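Local coordinates for conserved Archaeal protein (Sulfolobus acidocaldarius, PDB 4OPC), which reduces the double bonds of geranylgeranyl chains in archaeal membrane lipid precursors with the help of one bound FAD per subunit, at residues G49-F57 with E93-Y102; N72-P82 with H200-D208. All blocks are in the same frame, centred on the assembly; numbering follows the deposited sequence.

Contact 1. Residues G49-F57 with E93-Y102; sequences GDAVSKAHF and EGFELNAPLY. With FDA (dihydroflavine-adenine dinucleotide), chain B.
Phe57, on the first turn of helix 54-60, sits between Phe95 and Tyr102 and ties them into an aromatic cluster. Both pairs are offset edge-to-face: Phe95 turns an edge toward the face of Phe57, with ring planes 68° apart and CD2 3.7 Å from Phe57 CE1, and Phe57 directs its own edge at the face of Tyr102, placing CE2 3.4 Å from the tyrosine OH, which bonds to the carbonyl of Pro63. With CG anti to the carbonyl carbon (chi1 -60°), the Phe57 ring extends toward strand 93-97, where Leu97 CD1 touches both its CZ and Val52 CG2. Lys54 lays its CG 3.8 Å from Phe95 CZ, and the chain then bends at its last torsion, its amine pairing with Asp58. On the face of the sheet shared by Ala51 and Glu96, opposite Val52 and Phe95, Glu96 folds back at chi2 (-62°), bringing OE1 2.6 Å from Gly49 O. Glu96 OE2 and Asp50 OD2 both form salt bridges to Lys222, which probably eases the proximity of the two acids. Antiparallel backbone bonds, such as Phe95 N to Val52 O at 2.8 Å, hold the strands together. Ala51 also pairs with the flavin: its N donates to O4, and its O accepts from N3 at 2.8 Å. This backbone pairing with the pyrimidine edge of the isoalloxazine makes edge strand 51-53 part of the enzyme's FAD site.

Contact 2. Residues N72-P82 with H200-D208; sequences NKINGIKLYSP and HDYLRIFID. With PGT ((1S)-2-{[{[(2R)-2,3-dihydroxypropyl]oxy}(hydroxy)phosphoryl]oxy}-1-[(palmitoyloxy)methyl]ethyl stearate), chain C.
Parallel backbone pairing joins Ile77-Tyr80 to Leu203-Phe206, as in the nearly straight bond from Lys78 N to Leu203 O (2.8 Å, 176°). Polar side chains extend the grip at one end. Asn75 ND2 gives a 2.8 Å bond to the anti lone pair of Asp201 OD2, the amide and carboxylate planes standing perpendicular, while Asn72 ND2 reaches His200 O at 2.8 Å and also bonds to Pro221 O. A water links Asn72 OD1 with His200 NE2. Aromatic packing occupies one face of the sheet: Phe206 CE1 lies 3.5 Å above the plane of the Tyr80 ring, over its centre, the rings inclined at 33°, and Tyr202 is sandwiched between the Asn75-Gly76 backbone and Lys78 CE. The lysine chain bends at chi2 (-83°) over that ring, its amine bonding to Thr89. Ile77, Leu79, Leu203 and Ile205 line the other face, with Ile74 and Ile207 at its ends. Ile74 CD1 meets Leu203 CD2 at 3.6 Å, and Leu79 CD1 wedges against Ile205 CG2 and Ile207 CG1. The phospholipid's acyl chain runs past here, its C12 lying 3.6 Å from Ile77 CD1. The chemistry is thus two-sided: aromatic and polar on one face, branched aliphatic and suited to a lipid tail on the other.

In the fold
One mixed sheet carries both contacts, illustrating how one scaffold can serve a cofactor and a lipid. Strands 87-97 and 70-80 are neighbours in it, so contacts 1 and 2 meet directly: Glu96 N lies 2.9 Å from Asn72 O, probably as a hydrogen bond. Both are largely buried, but the centre of contact 1 lies about 13 Å from the centre of the chain, against about 19 Å for contact 2. Antiparallel at the sheet's outermost strand, 49-57 with 93-102 combines aromatic packing with acidic side chains and backbone bonds to the flavin. Parallel and further inside, 72-82 with 200-208 offers aliphatic side chains to the phospholipid tails, while in contact 1 His56 NE2 hydrogen-bonds to a phosphate oxygen.

Contact 1. Residues G49-F57 with E93-Y102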
loop_
_atom_site.group_PDB
_atom_site.type_symbol
_atom_site.label_atom_id
_atom_site.label_comp_id
_atom_site.label_asym_id
_atom_site.label_seq_id
_atom_site.Cartn_x
_atom_site.Cartn_y
_atom_site.Cartn_z
ATOM N N GLY A 49 -6.267 -9.010 0.116
ATOM C CA GLY A 49 -7.191 -9.406 -0.933
ATOM C C GLY A 49 -6.506 -10.136 -2.078
ATOM O O GLY A 49 -7.175 -10.806 -2.866
ATOM N N ASP A 50 -5.183 -9.981 -2.171
ATOM C CA ASP A 50 -4.330 -10.722 -3.114
ATOM C C ASP A 50 -4.462 -10.286 -4.570
ATOM O O ASP A 50 -4.028 -11.003 -5.480
ATOM C CB ASP A 50 -4.543 -12.241 -3.019
ATOM C CG ASP A 50 -4.182 -12.819 -1.662
ATOM O OD1 ASP A 50 -3.353 -12.253 -0.925
ATOM O OD2 ASP A 50 -4.746 -13.887 -1.338
ATOM N N ALA A 51 -5.044 -9.114 -4.799
ATOM C CA ALA A 51 -5.258 -8.620 -6.162
ATOM C C ALA A 51 -4.190 -7.607 -6.558
ATOM O O ALA A 51 -3.985 -6.616 -5.860
ATOM C CB ALA A 51 -6.628 -7.991 -6.267
ATOM N N VAL A 52 -3.509 -7.845 -7.677
ATOM C CA VAL A 52 -2.441 -6.945 -8.120
ATOM C C VAL A 52 -2.508 -6.745 -9.633
ATOM O O VAL A 52 -2.699 -7.701 -10.381
ATOM C CB VAL A 52 -1.028 -7.482 -7.754
ATOM C CG1 VAL A 52 0.037 -6.417 -8.029
ATOM C CG2 VAL A 52 -0.955 -7.938 -6.302
ATOM N N SER A 53 -2.326 -5.508 -10.079
ATOM C CA SER A 53 -2.342 -5.181 -11.501
ATOM C C SER A 53 -1.168 -5.816 -12.250
ATOM O O SER A 53 -0.046 -5.842 -11.753
ATOM C CB SER A 53 -2.288 -3.662 -11.667
ATOM O OG SER A 53 -2.074 -3.285 -13.014
ATOM N N LYS A 54 -1.438 -6.310 -13.454
ATOM C CA LYS A 54 -0.398 -6.894 -14.289
ATOM C C LYS A 54 0.656 -5.853 -14.657
ATOM O O LYS A 54 1.838 -6.178 -14.784
ATOM C CB LYS A 54 -1.033 -7.494 -15.540
ATOM C CG LYS A 54 -0.061 -8.043 -16.568
ATOM C CD LYS A 54 -0.849 -8.633 -17.735
ATOM C CE LYS A 54 0.020 -8.898 -18.954
ATOM N NZ LYS A 54 0.583 -7.662 -19.557
ATOM N N ALA A 55 0.218 -4.606 -14.812
ATOM C CA ALA A 55 1.097 -3.515 -15.224
ATOM C C ALA A 55 2.319 -3.359 -14.321
ATOM O O ALA A 55 3.385 -3.000 -14.792
ATOM C CB ALA A 55 0.322 -2.203 -15.309
ATOM N N HIS A 56 2.166 -3.627 -13.029
ATOM C CA HIS A 56 3.295 -3.497 -12.111
ATOM C C HIS A 56 4.396 -4.491 -12.438
ATOM O O HIS A 56 5.579 -4.154 -12.421
ATOM C CB HIS A 56 2.845 -3.658 -10.660
ATOM C CG HIS A 56 2.054 -2.499 -10.149
ATOM N ND1 HIS A 56 2.568 -1.222 -10.092
ATOM C CD2 HIS A 56 0.790 -2.419 -9.673
ATOM C CE1 HIS A 56 1.654 -0.405 -9.599
ATOM N NE2 HIS A 56 0.569 -1.108 -9.333
ATOM N N PHE A 57 4.010 -5.723 -12.746
ATOM C CA PHE A 57 4.989 -6.725 -13.108
ATOM C C PHE A 57 5.622 -6.341 -14.439
ATOM O O PHE A 57 6.826 -6.488 -14.618
ATOM C CB PHE A 57 4.348 -8.115 -13.173
ATOM C CG PHE A 57 3.744 -8.550 -11.872
ATOM C CD1 PHE A 57 2.436 -8.208 -11.556
ATOM C CD2 PHE A 57 4.482 -9.272 -10.952
ATOM C CE1 PHE A 57 1.874 -8.586 -10.363
ATOM C CE2 PHE A 57 3.925 -9.647 -9.744
ATOM C CZ PHE A 57 2.615 -9.309 -9.452
ATOM N N GLU A 93 -6.159 -5.391 -16.614
ATOM C CA GLU A 93 -5.647 -6.736 -16.395
ATOM C C GLU A 93 -4.871 -6.870 -15.091
ATOM O O GLU A 93 -4.060 -6.011 -14.736
ATOM C CB GLU A 93 -4.806 -7.190 -17.593
ATOM C CG GLU A 93 -5.641 -7.342 -18.863
ATOM C CD GLU A 93 -4.869 -7.896 -20.047
ATOM O OE1 GLU A 93 -3.644 -8.110 -19.934
ATOM O OE2 GLU A 93 -5.500 -8.117 -21.102
ATOM N N GLY A 94 -5.140 -7.946 -14.367
ATOM C CA GLY A 94 -4.434 -8.204 -13.127
ATOM C C GLY A 94 -4.490 -9.657 -12.713
ATOM O O GLY A 94 -4.980 -10.525 -13.448
ATOM N N PHE A 95 -3.974 -9.928 -11.526
ATOM C CA PHE A 95 -3.849 -11.289 -11.051
ATOM C C PHE A 95 -4.448 -11.399 -9.669
ATOM O O PHE A 95 -4.269 -10.503 -8.839
ATOM C CB PHE A 95 -2.376 -11.690 -10.947
ATOM C CG PHE A 95 -1.600 -11.544 -12.224
ATOM C CD1 PHE A 95 -1.983 -12.214 -13.365
ATOM C CD2 PHE A 95 -0.459 -10.759 -12.261
ATOM C CE1 PHE A 95 -1.252 -12.090 -14.533
ATOM C CE2 PHE A 95 0.272 -10.630 -13.421
ATOM C CZ PHE A 95 -0.125 -11.296 -14.559
ATOM N N GLU A 96 -5.170 -12.485 -9.426
ATOM C CA GLU A 96 -5.480 -12.896 -8.070
ATOM C C GLU A 96 -4.440 -13.952 -7.710
ATOM O O GLU A 96 -4.435 -15.053 -8.275
ATOM C CB GLU A 96 -6.905 -13.455 -7.976
ATOM C CG GLU A 96 -7.870 -12.518 -7.275
ATOM C CD GLU A 96 -7.483 -12.262 -5.844
ATOM O OE1 GLU A 96 -7.758 -11.148 -5.359
ATOM O OE2 GLU A 96 -6.916 -13.166 -5.197
ATOM N N LEU A 97 -3.546 -13.591 -6.792
ATOM C CA LEU A 97 -2.366 -14.402 -6.496
ATOM C C LEU A 97 -2.530 -15.277 -5.275
ATOM O O LEU A 97 -3.305 -14.969 -4.371
ATOM C CB LEU A 97 -1.170 -13.481 -6.224
ATOM C CG LEU A 97 -0.782 -12.491 -7.312
ATOM C CD1 LEU A 97 0.342 -11.585 -6.848
ATOM C CD2 LEU A 97 -0.363 -13.254 -8.538
ATOM N N ASN A 98 -1.768 -16.366 -5.249
ATOM C CA ASN A 98 -1.416 -17.019 -3.998
ATOM C C ASN A 98 -0.202 -16.251 -3.482
ATOM O O ASN A 98 0.924 -16.492 -3.926
ATOM C CB ASN A 98 -1.077 -18.493 -4.241
ATOM C CG ASN A 98 -0.757 -19.249 -2.961
ATOM O OD1 ASN A 98 -0.298 -18.677 -1.973
ATOM N ND2 ASN A 98 -0.978 -20.560 -2.987
ATOM N N ALA A 99 -0.440 -15.302 -2.580
ATOM C CA ALA A 99 0.597 -14.371 -2.163
ATOM C C ALA A 99 1.810 -15.024 -1.503
ATOM O O ALA A 99 2.930 -14.733 -1.912
ATOM C CB ALA A 99 0.008 -13.261 -1.279
ATOM N N PRO A 100 1.601 -15.898 -0.494
ATOM C CA PRO A 100 2.777 -16.559 0.084
ATOM C C PRO A 100 3.570 -17.353 -0.956
ATOM O O PRO A 100 4.800 -17.305 -0.941
ATOM C CB PRO A 100 2.181 -17.512 1.121
ATOM C CG PRO A 100 0.825 -16.982 1.432
ATOM C CD PRO A 100 0.357 -16.219 0.235
ATOM N N LEU A 101 2.894 -18.076 -1.846
ATOM C CA LEU A 101 3.613 -18.886 -2.827
ATOM C C LEU A 101 4.448 -18.019 -3.767
ATOM O O LEU A 101 5.616 -18.312 -4.022
ATOM C CB LEU A 101 2.643 -19.759 -3.619
ATOM C CG LEU A 101 3.238 -20.980 -4.306
ATOM C CD1 LEU A 101 3.655 -22.003 -3.262
ATOM C CD2 LEU A 101 2.219 -21.558 -5.257
ATOM N N TYR A 102 3.863 -16.948 -4.285
ATOM C CA TYR A 102 4.611 -16.054 -5.154
ATOM C C TYR A 102 5.754 -15.356 -4.417
ATOM O O TYR A 102 6.891 -15.332 -4.907
ATOM C CB TYR A 102 3.689 -15.001 -5.781
ATOM C CG TYR A 102 4.465 -14.022 -6.624
ATOM C CD1 TYR A 102 4.914 -14.371 -7.891
ATOM C CD2 TYR A 102 4.787 -12.759 -6.133
ATOM C CE1 TYR A 102 5.654 -13.489 -8.654
ATOM C CE2 TYR A 102 5.519 -11.869 -6.890
ATOM C CZ TYR A 102 5.951 -12.233 -8.150
ATOM O OH TYR A 102 6.698 -11.350 -8.904
HETATM P PA FDA B . 4.239 -7.028 4.863
HETATM O O1A FDA B . 3.511 -6.746 6.119
HETATM O O2A FDA B . 3.560 -7.933 3.842
HETATM O O5B FDA B . 5.641 -7.675 5.214
HETATM C C5B FDA B . 6.415 -7.189 6.329
HETATM C C4B FDA B . 7.328 -8.305 6.761
HETATM O O4B FDA B . 8.259 -7.808 7.744
HETATM C C3B FDA B . 6.626 -9.512 7.393
HETATM O O3B FDA B . 6.894 -10.704 6.658
HETATM C C2B FDA B . 7.144 -9.522 8.844
HETATM O O2B FDA B . 7.288 -10.835 9.364
HETATM C C1B FDA B . 8.488 -8.826 8.699
HETATM N N9A FDA B . 9.021 -8.157 9.879
HETATM C C8A FDA B . 8.436 -7.139 10.592
HETATM N N7A FDA B . 9.185 -6.669 11.564
HETATM C C5A FDA B . 10.346 -7.423 11.475
HETATM C C6A FDA B . 11.558 -7.380 12.191
HETATM N N6A FDA B . 11.829 -6.483 13.140
HETATM N N1A FDA B . 12.533 -8.232 11.816
HETATM C C2A FDA B . 12.284 -9.107 10.836
HETATM N N3A FDA B . 11.199 -9.214 10.065
HETATM C C4A FDA B . 10.272 -8.317 10.421
HETATM N N1 FDA B . -2.865 -4.692 -1.529
HETATM C C2 FDA B . -3.010 -5.051 -2.846
HETATM O O2 FDA B . -2.189 -4.717 -3.694
HETATM N N3 FDA B . -4.094 -5.826 -3.166
HETATM C C4 FDA B . -5.128 -6.199 -2.332
HETATM O O4 FDA B . -5.966 -7.008 -2.725
HETATM C C4X FDA B . -4.962 -5.750 -1.004
HETATM N N5 FDA B . -5.902 -6.086 -0.074
HETATM C C5X FDA B . -5.622 -5.964 1.271
HETATM C C6 FDA B . -6.445 -6.553 2.220
HETATM C C7 FDA B . -6.137 -6.522 3.572
HETATM C C7M FDA B . -6.996 -7.290 4.543
HETATM C C8 FDA B . -4.990 -5.838 4.001
HETATM C C8M FDA B . -4.590 -5.847 5.458
HETATM C C9 FDA B . -4.167 -5.225 3.052
HETATM C C9A FDA B . -4.457 -5.298 1.695
HETATM N N10 FDA B . -3.626 -4.726 0.705
HETATM C C10 FDA B . -3.821 -5.059 -0.618
HETATM C "C1'" FDA B . -2.358 -4.043 1.061
HETATM C "C2'" FDA B . -1.161 -4.999 0.903
HETATM O "O2'" FDA B . -1.455 -6.273 1.483
HETATM C "C3'" FDA B . 0.077 -4.424 1.596
HETATM O "O3'" FDA B . 0.215 -3.065 1.201
HETATM C "C4'" FDA B . 1.403 -5.117 1.251
HETATM O "O4'" FDA B . 1.299 -6.535 1.363
HETATM C "C5'" FDA B . 2.529 -4.608 2.121
HETATM O "O5'" FDA B . 3.735 -5.350 1.848
HETATM P P FDA B . 5.022 -5.121 2.754
HETATM O O1P FDA B . 6.074 -5.999 2.213
HETATM O O2P FDA B . 5.337 -3.642 2.915
HETATM O O3P FDA B . 4.581 -5.591 4.219
HETATM O O HOH W 1 -2.811 -15.734 -0.920
HETATM O O HOH W 2 -2.484 -3.993 -15.783
#

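Contact 2. Residues N72-P82 with H200-D208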
loop_
_atom_site.group_PDB
_atom_site.type_symbol
_atom_site.label_atom_id
_atom_site.label_comp_id
_atom_site.label_asym_id
_atom_site.label_seq_id
_atom_site.Cartn_x
_atom_site.Cartn_y
_atom_site.Cartn_z
ATOM N N ASN A 72 -6.261 -16.804 -10.293
ATOM C CA ASN A 72 -7.327 -16.363 -11.187
ATOM C C ASN A 72 -6.921 -15.117 -11.963
ATOM O O ASN A 72 -6.361 -14.173 -11.392
ATOM C CB ASN A 72 -8.607 -16.114 -10.373
ATOM C CG ASN A 72 -9.828 -15.849 -11.241
ATOM O OD1 ASN A 72 -10.045 -16.505 -12.259
ATOM N ND2 ASN A 72 -10.644 -14.888 -10.822
ATOM N N LYS A 73 -7.193 -15.107 -13.260
ATOM C CA LYS A 73 -6.910 -13.938 -14.086
ATOM C C LYS A 73 -8.021 -12.901 -13.953
ATOM O O LYS A 73 -9.200 -13.234 -14.037
ATOM C CB LYS A 73 -6.732 -14.350 -15.553
ATOM C CG LYS A 73 -6.469 -13.193 -16.503
ATOM C CD LYS A 73 -5.182 -12.465 -16.143
ATOM C CE LYS A 73 -5.045 -11.167 -16.919
ATOM N NZ LYS A 73 -3.877 -10.374 -16.455
ATOM N N ILE A 74 -7.635 -11.644 -13.752
ATOM C CA ILE A 74 -8.588 -10.551 -13.557
ATOM C C ILE A 74 -8.630 -9.630 -14.768
ATOM O O ILE A 74 -7.587 -9.222 -15.279
ATOM C CB ILE A 74 -8.216 -9.719 -12.317
ATOM C CG1 ILE A 74 -8.214 -10.603 -11.071
ATOM C CG2 ILE A 74 -9.165 -8.546 -12.131
ATOM C CD1 ILE A 74 -9.527 -11.340 -10.849
ATOM N N ASN A 75 -9.839 -9.305 -15.223
ATOM C CA ASN A 75 -10.012 -8.432 -16.379
ATOM C C ASN A 75 -10.628 -7.081 -16.042
ATOM O O ASN A 75 -10.732 -6.211 -16.903
ATOM C CB ASN A 75 -10.833 -9.130 -17.462
ATOM C CG ASN A 75 -10.067 -10.242 -18.131
ATOM O OD1 ASN A 75 -8.872 -10.112 -18.390
ATOM N ND2 ASN A 75 -10.742 -11.354 -18.393
ATOM N N GLY A 76 -11.029 -6.899 -14.788
ATOM C CA GLY A 76 -11.578 -5.622 -14.376
ATOM C C GLY A 76 -12.220 -5.639 -13.005
ATOM O O GLY A 76 -12.113 -6.620 -12.268
ATOM N N ILE A 77 -12.877 -4.534 -12.672
ATOM C CA ILE A 77 -13.535 -4.367 -11.384
ATOM C C ILE A 77 -14.961 -3.871 -11.586
ATOM O O ILE A 77 -15.214 -3.010 -12.427
ATOM C CB ILE A 77 -12.788 -3.341 -10.509
ATOM C CG1 ILE A 77 -11.374 -3.834 -10.199
ATOM C CG2 ILE A 77 -13.549 -3.072 -9.210
ATOM C CD1 ILE A 77 -10.565 -2.864 -9.362
ATOM N N LYS A 78 -15.896 -4.441 -10.834
ATOM C CA LYS A 78 -17.260 -3.932 -10.777
ATOM C C LYS A 78 -17.417 -3.200 -9.451
ATOM O O LYS A 78 -17.249 -3.794 -8.386
ATOM C CB LYS A 78 -18.264 -5.084 -10.870
ATOM C CG LYS A 78 -18.175 -5.919 -12.144
ATOM C CD LYS A 78 -18.922 -5.302 -13.298
ATOM C CE LYS A 78 -18.934 -6.247 -14.492
ATOM N NZ LYS A 78 -19.701 -5.676 -15.633
ATOM N N LEU A 79 -17.717 -1.903 -9.520
ATOM C CA LEU A 79 -17.866 -1.064 -8.341
ATOM C C LEU A 79 -19.347 -0.795 -8.089
ATOM O O LEU A 79 -20.030 -0.246 -8.958
ATOM C CB LEU A 79 -17.115 0.253 -8.552
ATOM C CG LEU A 79 -17.229 1.275 -7.432
ATOM C CD1 LEU A 79 -16.456 0.775 -6.241
ATOM C CD2 LEU A 79 -16.705 2.629 -7.887
ATOM N N TYR A 80 -19.840 -1.178 -6.914
ATOM C CA TYR A 80 -21.262 -1.110 -6.594
ATOM C C TYR A 80 -21.606 0.054 -5.675
ATOM O O TYR A 80 -20.942 0.290 -4.665
ATOM C CB TYR A 80 -21.702 -2.394 -5.885
ATOM C CG TYR A 80 -21.709 -3.643 -6.729
ATOM C CD1 TYR A 80 -20.521 -4.237 -7.140
ATOM C CD2 TYR A 80 -22.891 -4.271 -7.057
ATOM C CE1 TYR A 80 -20.524 -5.384 -7.904
ATOM C CE2 TYR A 80 -22.905 -5.426 -7.818
ATOM C CZ TYR A 80 -21.718 -5.983 -8.235
ATOM O OH TYR A 80 -21.737 -7.139 -8.993
ATOM N N SER A 81 -22.671 0.772 -6.019
ATOM C CA SER A 81 -23.209 1.801 -5.136
ATOM C C SER A 81 -23.778 1.158 -3.862
ATOM O O SER A 81 -24.097 -0.034 -3.849
ATOM C CB SER A 81 -24.317 2.558 -5.863
ATOM O OG SER A 81 -25.395 1.682 -6.142
ATOM N N PRO A 82 -23.913 1.943 -2.785
ATOM C CA PRO A 82 -24.507 1.415 -1.549
ATOM C C PRO A 82 -25.845 0.717 -1.755
ATOM O O PRO A 82 -26.060 -0.334 -1.157
ATOM C CB PRO A 82 -24.656 2.664 -0.682
ATOM C CG PRO A 82 -23.470 3.505 -1.090
ATOM C CD PRO A 82 -23.305 3.270 -2.582
ATOM N N HIS A 200 -16.459 -14.296 -13.063
ATOM C CA HIS A 200 -15.418 -14.553 -12.077
ATOM C C HIS A 200 -14.077 -13.893 -12.411
ATOM O O HIS A 200 -13.182 -13.882 -11.575
ATOM C CB HIS A 200 -15.242 -16.058 -11.829
ATOM C CG HIS A 200 -14.415 -16.751 -12.867
ATOM N ND1 HIS A 200 -14.886 -17.032 -14.131
ATOM C CD2 HIS A 200 -13.147 -17.224 -12.824
ATOM C CE1 HIS A 200 -13.941 -17.641 -14.824
ATOM N NE2 HIS A 200 -12.877 -17.773 -14.053
ATOM N N ASP A 201 -13.954 -13.327 -13.610
ATOM C CA ASP A 201 -12.771 -12.542 -13.959
ATOM C C ASP A 201 -12.863 -11.077 -13.514
ATOM O O ASP A 201 -11.945 -10.294 -13.754
ATOM C CB ASP A 201 -12.448 -12.645 -15.458
ATOM C CG ASP A 201 -13.620 -12.249 -16.354
ATOM O OD1 ASP A 201 -14.792 -12.387 -15.942
ATOM O OD2 ASP A 201 -13.354 -11.821 -17.499
ATOM N N TYR A 202 -13.950 -10.719 -12.840
ATOM C CA TYR A 202 -14.097 -9.368 -12.315
ATOM C C TYR A 202 -14.114 -9.341 -10.792
ATOM O O TYR A 202 -14.873 -10.084 -10.159
ATOM C CB TYR A 202 -15.367 -8.706 -12.871
ATOM C CG TYR A 202 -15.182 -8.200 -14.281
ATOM C CD1 TYR A 202 -15.211 -9.074 -15.361
ATOM C CD2 TYR A 202 -14.944 -6.853 -14.529
ATOM C CE1 TYR A 202 -15.022 -8.614 -16.654
ATOM C CE2 TYR A 202 -14.754 -6.386 -15.821
ATOM C CZ TYR A 202 -14.793 -7.271 -16.874
ATOM O OH TYR A 202 -14.604 -6.806 -18.152
ATOM N N LEU A 203 -13.282 -8.482 -10.209
ATOM C CA LEU A 203 -13.373 -8.191 -8.784
ATOM C C LEU A 203 -14.640 -7.394 -8.512
ATOM O O LEU A 203 -15.132 -6.678 -9.388
ATOM C CB LEU A 203 -12.188 -7.348 -8.340
ATOM C CG LEU A 203 -10.803 -7.902 -8.672
ATOM C CD1 LEU A 203 -9.758 -6.936 -8.156
ATOM C CD2 LEU A 203 -10.606 -9.304 -8.091
ATOM N N ARG A 204 -15.169 -7.522 -7.298
ATOM C CA ARG A 204 -16.305 -6.707 -6.883
ATOM C C ARG A 204 -15.924 -5.872 -5.681
ATOM O O ARG A 204 -15.378 -6.378 -4.707
ATOM C CB ARG A 204 -17.519 -7.571 -6.542
ATOM C CG ARG A 204 -17.929 -8.528 -7.645
ATOM C CD ARG A 204 -19.039 -9.456 -7.179
ATOM N NE ARG A 204 -19.160 -10.609 -8.061
ATOM C CZ ARG A 204 -19.975 -11.636 -7.848
ATOM N NH1 ARG A 204 -20.750 -11.663 -6.768
ATOM N NH2 ARG A 204 -20.017 -12.639 -8.718
ATOM N N ILE A 205 -16.225 -4.580 -5.758
ATOM C CA ILE A 205 -16.007 -3.652 -4.657
ATOM C C ILE A 205 -17.347 -3.001 -4.346
ATOM O O ILE A 205 -18.020 -2.492 -5.251
ATOM C CB ILE A 205 -14.969 -2.581 -5.026
ATOM C CG1 ILE A 205 -13.592 -3.242 -5.138
ATOM C CG2 ILE A 205 -14.941 -1.469 -3.977
ATOM C CD1 ILE A 205 -12.479 -2.285 -5.542
ATOM N N PHE A 206 -17.749 -3.034 -3.079
ATOM C CA PHE A 206 -19.043 -2.521 -2.653
ATOM C C PHE A 206 -18.831 -1.345 -1.725
ATOM O O PHE A 206 -18.319 -1.499 -0.612
ATOM C CB PHE A 206 -19.826 -3.606 -1.912
ATOM C CG PHE A 206 -20.025 -4.877 -2.693
ATOM C CD1 PHE A 206 -21.136 -5.052 -3.497
ATOM C CD2 PHE A 206 -19.111 -5.913 -2.588
ATOM C CE1 PHE A 206 -21.326 -6.243 -4.193
ATOM C CE2 PHE A 206 -19.300 -7.094 -3.285
ATOM C CZ PHE A 206 -20.398 -7.253 -4.085
ATOM N N ILE A 207 -19.225 -0.164 -2.182
ATOM C CA ILE A 207 -19.141 1.019 -1.351
ATOM C C ILE A 207 -20.362 1.068 -0.442
ATOM O O ILE A 207 -21.487 0.891 -0.902
ATOM C CB ILE A 207 -19.110 2.282 -2.212
ATOM C CG1 ILE A 207 -17.992 2.175 -3.242
ATOM C CG2 ILE A 207 -18.925 3.508 -1.333
ATOM C CD1 ILE A 207 -16.620 1.961 -2.634
ATOM N N ASP A 208 -20.144 1.284 0.853
ATOM C CA ASP A 208 -21.251 1.420 1.786
ATOM C C ASP A 208 -20.762 1.964 3.127
ATOM O O ASP A 208 -20.052 1.279 3.866
ATOM C CB ASP A 208 -21.971 0.080 1.984
ATOM C CG ASP A 208 -23.313 0.236 2.668
ATOM O OD1 ASP A 208 -23.410 0.978 3.669
ATOM O OD2 ASP A 208 -24.296 -0.379 2.216
HETATM C C48 PGT C . -11.753 4.729 1.008
HETATM C C47 PGT C . -10.307 4.764 1.457
HETATM C C46 PGT C . -9.960 3.455 2.136
HETATM C C45 PGT C . -10.257 2.305 1.193
HETATM C C44 PGT C . -9.386 1.110 1.519
HETATM C C43 PGT C . -10.212 0.040 2.209
HETATM C C42 PGT C . -9.282 -1.060 2.670
HETATM C C41 PGT C . -8.729 -1.739 1.442
HETATM C C40 PGT C . -8.366 -3.170 1.753
HETATM C C39 PGT C . -8.516 -3.956 0.469
HETATM C C38 PGT C . -7.648 -3.344 -0.600
HETATM C C37 PGT C . -7.941 -4.029 -1.913
HETATM C C36 PGT C . -6.990 -3.483 -2.950
HETATM C C35 PGT C . -7.437 -3.867 -4.341
HETATM C C34 PGT C . -6.422 -3.347 -5.341
HETATM C C33 PGT C . -6.956 -3.402 -6.756
HETATM C C32 PGT C . -5.858 -3.766 -7.737
HETATM C C31 PGT C . -4.985 -2.576 -8.103
HETATM O O31 PGT C . -3.781 -2.685 -7.962
HETATM O O2 PGT C . -5.529 -1.360 -8.585
HETATM C C2 PGT C . -5.469 -1.137 -9.982
HETATM C C1 PGT C . -4.122 -0.623 -10.450
HETATM O O3P PGT C . -3.042 -0.731 -9.543
HETATM P P PGT C . -2.356 0.606 -9.036
HETATM O O1P PGT C . -3.503 1.559 -8.783
HETATM O O2P PGT C . -1.557 0.384 -7.760
HETATM O O4P PGT C . -1.380 1.250 -10.117
HETATM C C4 PGT C . -1.384 0.868 -11.477
HETATM C C5 PGT C . -0.449 1.735 -12.290
HETATM O O5 PGT C . 0.520 0.924 -12.913
HETATM C C6 PGT C . 0.222 2.740 -11.385
HETATM O O6 PGT C . 1.581 2.422 -11.193
HETATM C C3 PGT C . -6.442 -0.058 -10.421
HETATM O O3 PGT C . -7.792 -0.412 -10.242
HETATM C C11 PGT C . -8.602 0.693 -9.918
HETATM O O11 PGT C . -8.474 1.736 -10.528
HETATM C C12 PGT C . -9.622 0.587 -8.803
HETATM C C13 PGT C . -10.668 1.674 -8.931
HETATM C C14 PGT C . -11.653 1.547 -7.787
HETATM C C15 PGT C . -11.296 2.515 -6.679
HETATM C C16 PGT C . -12.358 2.489 -5.599
HETATM C C17 PGT C . -12.790 3.909 -5.306
HETATM C C18 PGT C . -14.054 3.918 -4.474
HETATM C C19 PGT C . -14.637 5.317 -4.448
HETATM C C20 PGT C . -15.224 5.682 -5.797
HETATM C C21 PGT C . -16.691 6.028 -5.639
HETATM C C22 PGT C . -17.101 7.079 -6.648
HETATM C C23 PGT C . -18.301 7.828 -6.108
HETATM C C24 PGT C . -18.570 9.059 -6.946
HETATM C C25 PGT C . -18.634 10.280 -6.055
HETATM C C26 PGT C . -17.672 11.333 -6.562
HETATM O O HOH W 3 -10.133 -19.039 -13.830
HETATM O O HOH W 4 -22.541 -1.522 -1.982
HETATM O O HOH W 5 -23.936 -2.244 0.259
#